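Local coordinates for protein kallistatin (Homo sapiens, PDB 6F4V) that inhibits tissue kallikrein as a secreted serpin, forming a stable equimolar complex with the protease while its own reactive site is cleaved, at residues F169-E174 with M222-D227; K175-S180 with M200-E205. All blocks are in the same frame, centred on the assembly; numbering follows the deposited sequence.

Contact 1. Residues F169-E174 with M222-D227. With NA (sodium ion), chain J.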
ATOM      1  N   PHE A 169       4.195  -9.407   1.002  1.00 22.91           N
ATOM      2  CA  PHE A 169       5.532  -9.098   0.542  1.00 22.84           C
ATOM      3  C   PHE A 169       6.525  -9.530   1.596  1.00 23.83           C
ATOM      4  O   PHE A 169       6.483  -9.059   2.728  1.00 22.65           O
ATOM      5  CB  PHE A 169       5.642  -7.578   0.338  1.00 22.66           C
ATOM      6  CG  PHE A 169       7.009  -7.093  -0.037  1.00 22.48           C
ATOM      7  CD1 PHE A 169       7.410  -7.101  -1.349  1.00 23.21           C
ATOM      8  CD2 PHE A 169       7.870  -6.584   0.907  1.00 22.60           C
ATOM      9  CE1 PHE A 169       8.657  -6.623  -1.727  1.00 23.31           C
ATOM     10  CE2 PHE A 169       9.129  -6.082   0.540  1.00 23.48           C
ATOM     11  CZ  PHE A 169       9.510  -6.106  -0.784  1.00 22.63           C
ATOM     12  N   LYS A 170       7.460 -10.395   1.216  1.00 24.13           N
ATOM     13  CA  LYS A 170       8.530 -10.780   2.137  1.00 24.53           C
ATOM     14  C   LYS A 170       9.791 -10.895   1.314  1.00 23.66           C
ATOM     15  O   LYS A 170       9.835 -11.636   0.310  1.00 24.25           O
ATOM     16  CB  LYS A 170       8.196 -12.108   2.860  1.00 26.14           C
ATOM     17  CG  LYS A 170       9.258 -12.471   3.916  1.00 27.78           C
ATOM     18  CD  LYS A 170       8.804 -13.558   4.906  1.00 29.63           C
ATOM     19  CE  LYS A 170       8.481 -14.893   4.298  1.00 30.63           C
ATOM     20  NZ  LYS A 170       7.910 -15.824   5.353  1.00 31.26           N
ATOM     21  N   ALA A 171      10.797 -10.142   1.713  1.00 23.50           N
ATOM     22  CA  ALA A 171      11.979  -9.973   0.893  1.00 24.57           C
ATOM     23  C   ALA A 171      13.212  -9.837   1.737  1.00 24.20           C
ATOM     24  O   ALA A 171      13.257  -9.073   2.682  1.00 23.02           O
ATOM     25  CB  ALA A 171      11.829  -8.723   0.020  1.00 24.54           C
ATOM     26  N   LEU A 172      14.251 -10.546   1.338  1.00 25.17           N
ATOM     27  CA  LEU A 172      15.549 -10.451   1.983  1.00 26.10           C
ATOM     28  C   LEU A 172      16.332  -9.205   1.533  1.00 25.66           C
ATOM     29  O   LEU A 172      16.313  -8.853   0.344  1.00 25.47           O
ATOM     30  CB  LEU A 172      16.390 -11.672   1.615  1.00 27.72           C
ATOM     31  CG  LEU A 172      15.926 -13.027   2.131  1.00 29.25           C
ATOM     32  CD1 LEU A 172      16.687 -14.112   1.369  1.00 30.87           C
ATOM     33  CD2 LEU A 172      16.125 -13.152   3.630  1.00 29.72           C
ATOM     34  N   TRP A 173      17.075  -8.595   2.453  1.00 25.47           N
ATOM     35  CA  TRP A 173      18.016  -7.529   2.089  1.00 26.18           C
ATOM     36  C   TRP A 173      19.114  -8.078   1.186  1.00 27.88           C
ATOM     37  O   TRP A 173      19.621  -9.165   1.456  1.00 28.10           O
ATOM     38  CB  TRP A 173      18.727  -6.972   3.326  1.00 26.10           C
ATOM     39  CG  TRP A 173      17.881  -6.382   4.363  1.00 26.08           C
ATOM     40  CD1 TRP A 173      17.821  -6.742   5.654  1.00 26.16           C
ATOM     41  CD2 TRP A 173      16.988  -5.275   4.205  1.00 25.93           C
ATOM     42  NE1 TRP A 173      16.957  -5.926   6.339  1.00 27.19           N
ATOM     43  CE2 TRP A 173      16.410  -5.028   5.462  1.00 25.81           C
ATOM     44  CE3 TRP A 173      16.636  -4.451   3.120  1.00 25.49           C
ATOM     45  CZ2 TRP A 173      15.477  -3.987   5.669  1.00 26.31           C
ATOM     46  CZ3 TRP A 173      15.708  -3.419   3.335  1.00 24.68           C
ATOM     47  CH2 TRP A 173      15.144  -3.213   4.588  1.00 24.59           C
ATOM     48  N   GLU A 174      19.532  -7.347   0.150  1.00 29.36           N
ATOM     49  CA  GLU A 174      20.819  -7.678  -0.478  1.00 31.91           C
ATOM     50  C   GLU A 174      21.970  -7.554   0.539  1.00 31.30           C
ATOM     51  O   GLU A 174      22.923  -8.327   0.478  1.00 30.53           O
ATOM     52  CB  GLU A 174      21.147  -6.783  -1.675  1.00 34.95           C
ATOM     53  CG  GLU A 174      20.336  -7.110  -2.913  1.00 39.74           C
ATOM     54  CD  GLU A 174      20.839  -8.310  -3.695  1.00 44.47           C
ATOM     55  OE1 GLU A 174      20.325  -8.538  -4.814  1.00 49.63           O
ATOM     56  OE2 GLU A 174      21.727  -9.036  -3.201  1.00 48.79           O
ATOM     57  N   MET A 222      17.769   0.862  -0.149  1.00 24.18           N
ATOM     58  CA  MET A 222      18.262  -0.487   0.094  1.00 25.19           C
ATOM     59  C   MET A 222      17.586  -1.458  -0.855  1.00 26.05           C
ATOM     60  O   MET A 222      16.358  -1.437  -1.052  1.00 25.59           O
ATOM     61  CB  MET A 222      18.036  -0.917   1.541  1.00 26.88           C
ATOM     62  CG  MET A 222      18.916  -0.184   2.515  1.00 28.63           C
ATOM     63  SD  MET A 222      18.638  -0.705   4.216  1.00 32.92           S
ATOM     64  CE  MET A 222      19.427  -2.307   4.171  1.00 32.09           C
ATOM     65  N   ASP A 223      18.396  -2.303  -1.464  1.00 24.75           N
ATOM     66  CA  ASP A 223      17.881  -3.270  -2.412  1.00 25.48           C
ATOM     67  C   ASP A 223      17.494  -4.526  -1.671  1.00 24.57           C
ATOM     68  O   ASP A 223      18.145  -4.912  -0.694  1.00 24.96           O
ATOM     69  CB  ASP A 223      18.922  -3.569  -3.508  1.00 26.85           C
ATOM     70  CG  ASP A 223      19.118  -2.369  -4.464  1.00 29.35           C
ATOM     71  OD1 ASP A 223      18.116  -1.741  -4.859  1.00 31.67           O
ATOM     72  OD2 ASP A 223      20.250  -1.948  -4.714  1.00 31.47           O
ATOM     73  N   TYR A 224      16.441  -5.158  -2.162  1.00 23.99           N
ATOM     74  CA  TYR A 224      16.075  -6.511  -1.779  1.00 24.34           C
ATOM     75  C   TYR A 224      16.610  -7.501  -2.806  1.00 25.66           C
ATOM     76  O   TYR A 224      16.939  -7.131  -3.940  1.00 25.62           O
ATOM     77  CB  TYR A 224      14.578  -6.653  -1.698  1.00 23.43           C
ATOM     78  CG  TYR A 224      13.913  -5.789  -0.648  1.00 22.82           C
ATOM     79  CD1 TYR A 224      14.093  -6.053   0.714  1.00 22.87           C
ATOM     80  CD2 TYR A 224      13.145  -4.690  -1.005  1.00 22.50           C
ATOM     81  CE1 TYR A 224      13.487  -5.288   1.678  1.00 22.91           C
ATOM     82  CE2 TYR A 224      12.551  -3.888  -0.038  1.00 22.22           C
ATOM     83  CZ  TYR A 224      12.689  -4.202   1.290  1.00 22.48           C
ATOM     84  OH  TYR A 224      12.103  -3.411   2.251  1.00 22.53           O
ATOM     85  N   LYS A 225      16.702  -8.766  -2.417  1.00 28.03           N
ATOM     86  CA  LYS A 225      16.967  -9.843  -3.370  1.00 30.21           C
ATOM     87  C   LYS A 225      15.686 -10.070  -4.149  1.00 32.00           C
ATOM     88  O   LYS A 225      14.681 -10.496  -3.571  1.00 37.51           O
ATOM     89  CB  LYS A 225      17.422 -11.101  -2.638  1.00 31.96           C
ATOM     90  CG  LYS A 225      18.776 -10.878  -2.001  1.00 34.02           C
ATOM     91  CD  LYS A 225      19.318 -12.125  -1.325  1.00 37.86           C
ATOM     92  CE  LYS A 225      20.584 -11.792  -0.566  1.00 39.36           C
ATOM     93  NZ  LYS A 225      21.152 -13.016   0.057  1.00 43.70           N
ATOM     94  N   GLY A 226      15.715  -9.776  -5.437  1.00 30.85           N
ATOM     95  CA  GLY A 226      14.517  -9.713  -6.289  1.00 30.24           C
ATOM     96  C   GLY A 226      14.219  -8.302  -6.750  1.00 29.58           C
ATOM     97  O   GLY A 226      15.002  -7.400  -6.539  1.00 28.74           O
ATOM     98  N   ASP A 227      13.081  -8.108  -7.384  1.00 29.52           N
ATOM     99  CA  ASP A 227      12.831  -6.878  -8.116  1.00 29.54           C
ATOM    100  C   ASP A 227      12.102  -5.882  -7.217  1.00 28.13           C
ATOM    101  O   ASP A 227      10.955  -5.492  -7.515  1.00 28.87           O
ATOM    102  CB  ASP A 227      12.032  -7.173  -9.372  1.00 31.35           C
ATOM    103  CG  ASP A 227      12.807  -8.043 -10.363  1.00 34.69           C
ATOM    104  OD1 ASP A 227      14.044  -7.963 -10.381  1.00 34.74           O
ATOM    105  OD2 ASP A 227      12.161  -8.771 -11.144  1.00 36.73           O
TER
HETATM  106 NA    NA J 408      17.226  -6.689  -6.089  1.00 34.24          NA
HETATM  107  O   HOH W   1      18.198  -8.894  -6.618  1.00 40.59           O
HETATM  108  O   HOH W   2      19.478  -6.226  -5.945  1.00 43.75           O
HETATM  109  O   HOH W   3      16.511  -4.452  -6.060  1.00 24.65           O
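Two backbone hydrogen bonds join the end of strand 159-172 to residues 223-225. Lys225 N donates to Leu172 O at 2.8 Å and Glu174 N to Asp223 O at 2.9 Å, both nearly straight, which makes Trp173 and Tyr224 a single beta bridge.

The aromatic group is centred on Tyr224. Phe169 brings its edge to one face of the tyrosine in a T-shaped pair, with CZ 3.8 Å from Tyr224 CE2 and the planes 78° apart. The Trp173 six-membered ring lies nearly parallel to the tyrosine (12°) but displaced, meeting it mainly along Trp173 CE3 and CZ3 against Tyr224 CE1. Ala171 CB packs 3.6 Å from Tyr224 CD1. Over a face of the tryptophan sits Met222, its CE 3.9 Å from the centroid of the six-membered ring and SD close by, a Met-aromatic contact. The polar ends are held elsewhere: Trp173 NE1 donates to Asp325 O, and Tyr224 OH is hydrogen-bonded to Thr329 on strand 328-340.

A sodium ion is bound by Tyr224 O at 2.2 Å, Gly226 O at 2.4 Å and three waters. A bend in the Glu174 side chain (chi2 -79°) lays CD and OE2 beside Lys225 CG and leaves OE1 to accept from two of those waters, 2.8 Å from the one that also accepts from Gly226 N. Glu174 is thus a second-shell residue that positions two of the water ligands.

Tryptophan at the end of this strand, beside the turn leaving strand 217-223, is characteristic of the serpin breach, where the reactive loop enters the main sheet.

Contact 2. Residues K175-S180 with M200-E205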
ATOM      1  N   LYS A 175      21.869  -6.568   1.434  1.00 29.64           N
ATOM      2  CA  LYS A 175      22.918  -6.258   2.417  1.00 31.68           C
ATOM      3  C   LYS A 175      22.334  -6.340   3.852  1.00 30.92           C
ATOM      4  O   LYS A 175      21.951  -5.316   4.450  1.00 30.69           O
ATOM      5  CB  LYS A 175      23.481  -4.868   2.135  1.00 32.76           C
ATOM      6  CG  LYS A 175      24.235  -4.743   0.809  1.00 34.41           C
ATOM      7  CD  LYS A 175      24.304  -3.295   0.348  1.00 36.00           C
ATOM      8  CE  LYS A 175      24.779  -3.175  -1.100  1.00 37.09           C
ATOM      9  NZ  LYS A 175      26.251  -3.237  -1.155  1.00 37.07           N
ATOM     10  N   PRO A 176      22.234  -7.558   4.382  1.00 30.85           N
ATOM     11  CA  PRO A 176      21.609  -7.725   5.683  1.00 31.60           C
ATOM     12  C   PRO A 176      22.476  -7.287   6.852  1.00 31.66           C
ATOM     13  O   PRO A 176      23.689  -7.033   6.692  1.00 32.13           O
ATOM     14  CB  PRO A 176      21.355  -9.234   5.767  1.00 32.16           C
ATOM     15  CG  PRO A 176      22.400  -9.858   4.902  1.00 33.23           C
ATOM     16  CD  PRO A 176      22.674  -8.848   3.804  1.00 31.38           C
ATOM     17  N   PHE A 177      21.832  -7.200   8.011  1.00 30.75           N
ATOM     18  CA  PHE A 177      22.463  -6.819   9.257  1.00 31.32           C
ATOM     19  C   PHE A 177      22.802  -8.109  10.022  1.00 32.32           C
ATOM     20  O   PHE A 177      22.174  -9.157   9.813  1.00 31.61           O
ATOM     21  CB  PHE A 177      21.525  -5.970  10.116  1.00 31.29           C
ATOM     22  CG  PHE A 177      21.064  -4.697   9.456  1.00 31.55           C
ATOM     23  CD1 PHE A 177      20.026  -4.709   8.515  1.00 31.06           C
ATOM     24  CD2 PHE A 177      21.638  -3.479   9.789  1.00 31.14           C
ATOM     25  CE1 PHE A 177      19.605  -3.529   7.913  1.00 30.34           C
ATOM     26  CE2 PHE A 177      21.217  -2.306   9.185  1.00 31.32           C
ATOM     27  CZ  PHE A 177      20.198  -2.333   8.254  1.00 30.58           C
ATOM     28  N   ILE A 178      23.802  -8.015  10.889  1.00 34.15           N
ATOM     29  CA  ILE A 178      24.221  -9.138  11.759  1.00 35.62           C
ATOM     30  C   ILE A 178      23.499  -8.918  13.079  1.00 33.77           C
ATOM     31  O   ILE A 178      23.683  -7.896  13.749  1.00 31.34           O
ATOM     32  CB  ILE A 178      25.772  -9.189  11.869  1.00 38.60           C
ATOM     33  CG1 ILE A 178      26.392  -9.504  10.492  1.00 40.04           C
ATOM     34  CG2 ILE A 178      26.243 -10.244  12.869  1.00 39.80           C
ATOM     35  CD1 ILE A 178      27.789  -8.943  10.296  1.00 41.97           C
ATOM     36  N   SER A 179      22.632  -9.852  13.439  1.00 35.24           N
ATOM     37  CA  SER A 179      21.723  -9.656  14.560  1.00 36.31           C
ATOM     38  C   SER A 179      22.413  -9.555  15.927  1.00 37.54           C
ATOM     39  O   SER A 179      21.896  -8.891  16.812  1.00 37.98           O
ATOM     40  CB  SER A 179      20.639 -10.731  14.579  1.00 37.48           C
ATOM     41  OG  SER A 179      21.171 -11.975  14.971  1.00 39.88           O
ATOM     42  N   SER A 180      23.594 -10.152  16.078  1.00 38.40           N
ATOM     43  CA  SER A 180      24.406  -9.969  17.313  1.00 39.57           C
ATOM     44  C   SER A 180      24.796  -8.498  17.566  1.00 39.08           C
ATOM     45  O   SER A 180      25.091  -8.117  18.689  1.00 37.99           O
ATOM     46  CB  SER A 180      25.666 -10.863  17.276  1.00 40.24           C
ATOM     47  OG  SER A 180      26.596 -10.409  16.308  1.00 39.96           O
ATOM     48  N   MET A 200      19.536  -1.850  14.737  1.00 29.25           N
ATOM     49  CA  MET A 200      20.417  -2.683  13.931  1.00 29.87           C
ATOM     50  C   MET A 200      21.569  -1.835  13.480  1.00 29.90           C
ATOM     51  O   MET A 200      21.423  -0.618  13.334  1.00 30.23           O
ATOM     52  CB  MET A 200      19.676  -3.260  12.699  1.00 28.87           C
ATOM     53  CG  MET A 200      18.352  -3.856  13.084  1.00 28.72           C
ATOM     54  SD  MET A 200      17.505  -4.693  11.769  1.00 29.07           S
ATOM     55  CE  MET A 200      17.088  -3.263  10.732  1.00 28.55           C
ATOM     56  N   LEU A 201      22.705  -2.472  13.237  1.00 31.37           N
ATOM     57  CA  LEU A 201      23.916  -1.772  12.807  1.00 32.44           C
ATOM     58  C   LEU A 201      24.676  -2.588  11.758  1.00 32.74           C
ATOM     59  O   LEU A 201      24.913  -3.770  11.947  1.00 33.83           O
ATOM     60  CB  LEU A 201      24.822  -1.520  14.014  1.00 34.47           C
ATOM     61  CG  LEU A 201      26.222  -0.958  13.727  1.00 35.02           C
ATOM     62  CD1 LEU A 201      26.104   0.391  13.053  1.00 35.20           C
ATOM     63  CD2 LEU A 201      27.033  -0.872  15.016  1.00 36.70           C
ATOM     64  N   GLN A 202      25.021  -1.953  10.644  1.00 33.63           N
ATOM     65  CA  GLN A 202      26.007  -2.467   9.714  1.00 34.88           C
ATOM     66  C   GLN A 202      26.912  -1.321   9.326  1.00 35.75           C
ATOM     67  O   GLN A 202      26.459  -0.205   9.204  1.00 34.77           O
ATOM     68  CB  GLN A 202      25.405  -3.162   8.470  1.00 35.44           C
ATOM     69  CG  GLN A 202      24.506  -2.343   7.588  1.00 35.30           C
ATOM     70  CD  GLN A 202      24.045  -3.113   6.378  1.00 36.12           C
ATOM     71  OE1 GLN A 202      24.805  -3.292   5.427  1.00 37.86           O
ATOM     72  NE2 GLN A 202      22.793  -3.565   6.393  1.00 35.41           N
ATOM     73  N   ASP A 203      28.207  -1.612   9.175  1.00 37.37           N
ATOM     74  CA  ASP A 203      29.196  -0.589   8.822  1.00 38.40           C
ATOM     75  C   ASP A 203      30.301  -1.022   7.842  1.00 39.82           C
ATOM     76  O   ASP A 203      31.234  -0.249   7.598  1.00 41.35           O
ATOM     77  CB  ASP A 203      29.795  -0.003  10.085  1.00 39.09           C
ATOM     78  CG  ASP A 203      30.486  -1.054  10.960  1.00 40.21           C
ATOM     79  OD1 ASP A 203      30.691  -2.202  10.522  1.00 40.72           O
ATOM     80  OD2 ASP A 203      30.796  -0.735  12.113  1.00 42.10           O
ATOM     81  N   GLN A 204      30.187  -2.203   7.246  1.00 41.03           N
ATOM     82  CA  GLN A 204      31.217  -2.674   6.309  1.00 43.60           C
ATOM     83  C   GLN A 204      30.804  -2.557   4.855  1.00 43.39           C
ATOM     84  O   GLN A 204      31.652  -2.691   3.966  1.00 44.62           O
ATOM     85  CB  GLN A 204      31.639  -4.123   6.635  1.00 45.84           C
ATOM     86  CG  GLN A 204      31.928  -4.426   8.112  1.00 48.19           C
ATOM     87  CD  GLN A 204      33.128  -3.698   8.703  0.60 49.18           C
ATOM     88  OE1 GLN A 204      34.025  -4.333   9.241  0.69 53.00           O
ATOM     89  NE2 GLN A 204      33.138  -2.375   8.637  0.50 49.92           N
ATOM     90  N   GLU A 205      29.522  -2.283   4.595  1.00 41.55           N
ATOM     91  CA  GLU A 205      29.001  -2.334   3.238  1.00 40.65           C
ATOM     92  C   GLU A 205      28.935  -0.951   2.607  1.00 37.29           C
ATOM     93  O   GLU A 205      28.838   0.045   3.308  1.00 35.60           O
ATOM     94  CB  GLU A 205      27.599  -2.915   3.242  1.00 43.60           C
ATOM     95  CG  GLU A 205      27.505  -4.310   3.815  1.00 46.72           C
ATOM     96  CD  GLU A 205      28.264  -5.311   2.980  1.00 49.53           C
ATOM     97  OE1 GLU A 205      27.965  -5.420   1.770  1.00 53.34           O
ATOM     98  OE2 GLU A 205      29.165  -5.968   3.536  1.00 55.21           O
TER
HETATM   99  O   HOH W   4      25.365  -6.393   4.800  1.00 46.31           O
HETATM  100  O   HOH W   5      22.270  -5.409  13.548  1.00 28.21           O
HETATM  101  O   HOH W   6      25.571  -5.955  10.618  1.00 34.34           O
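Gln202 NE2 donates to Lys175 O across 2.7 Å, the one direct hydrogen bond between the segments. It is close to straight at the hydrogen (166°), and Lys175 O lies almost in the plane of the glutamine amide, although the nitrogen stands above the carbonyl plane. The other end of the amide is also engaged: OE1 accepts from His207 NE2 and, at 3.2 Å, from a water that donates to Pro176 O as well. With both ends gripped, the rotation of the amide is fixed.

Two more waters join the backbones. One accepts from Ile178 N and donates to Leu201 O (2.6 Å); the other donates to Ile178 O and accepts from Leu201 N (3.0 Å). Lys175 NZ and Glu205 OE1, 4.0 Å apart, are beyond salt-bridge range, and the ammonium is instead hydrogen-bonded to Tyr265 OH and His206 O.

Phe177 is sandwiched. Gln202 NE2 stands 3.3 Å above the middle of one face, its amide plane almost perpendicular (89°) to the ring. On the opposite face Met200 CB comes within 3.5 Å of Phe177 CD2, while SD lies over the ring in a Met-aromatic contact and CE reaches toward the rim. Gln202 CG sits between its backbone N and carbonyl carbon (chi1 59°), and the extended chain beyond it carries the amide over the phenyl. A serine in place of Phe177 would probably open a gap between Met200 and Gln202 and strip the amide nitrogen of its aromatic cover.

Because a glutamine side chain satisfies the Lys175 carbonyl and waters satisfy the backbone groups of Ile178, in place of direct strand pairing, the loop runs beside strand 193-202 without joining it, on its way from strand 159-172 to strand 183-188 of the serpin fold.

The chain runs through 169-174, 175-180, 200-205 and 222-227 in that order, so both segments of contact 2 fall between those of contact 1. Their centres lie about 15 Å apart, yet Met222 CE is 3.9 Å from Phe177 CE1 and the Trp173 and Phe177 rings pack edge-to-face. Both reach one mixed sheet, 159-172 in its sheet A part and 193-202 in its sheet C part; 217-223 belongs to the other, antiparallel sheet. Strand 328-340 lies beside 159-172, consistent with the inserted reactive loop of a cleaved serpin. Contact 1 therefore joins the sheets at the breach, and contact 2 carries the packing on, through Met222 and Phe177, to the loop leading to strand 183-188.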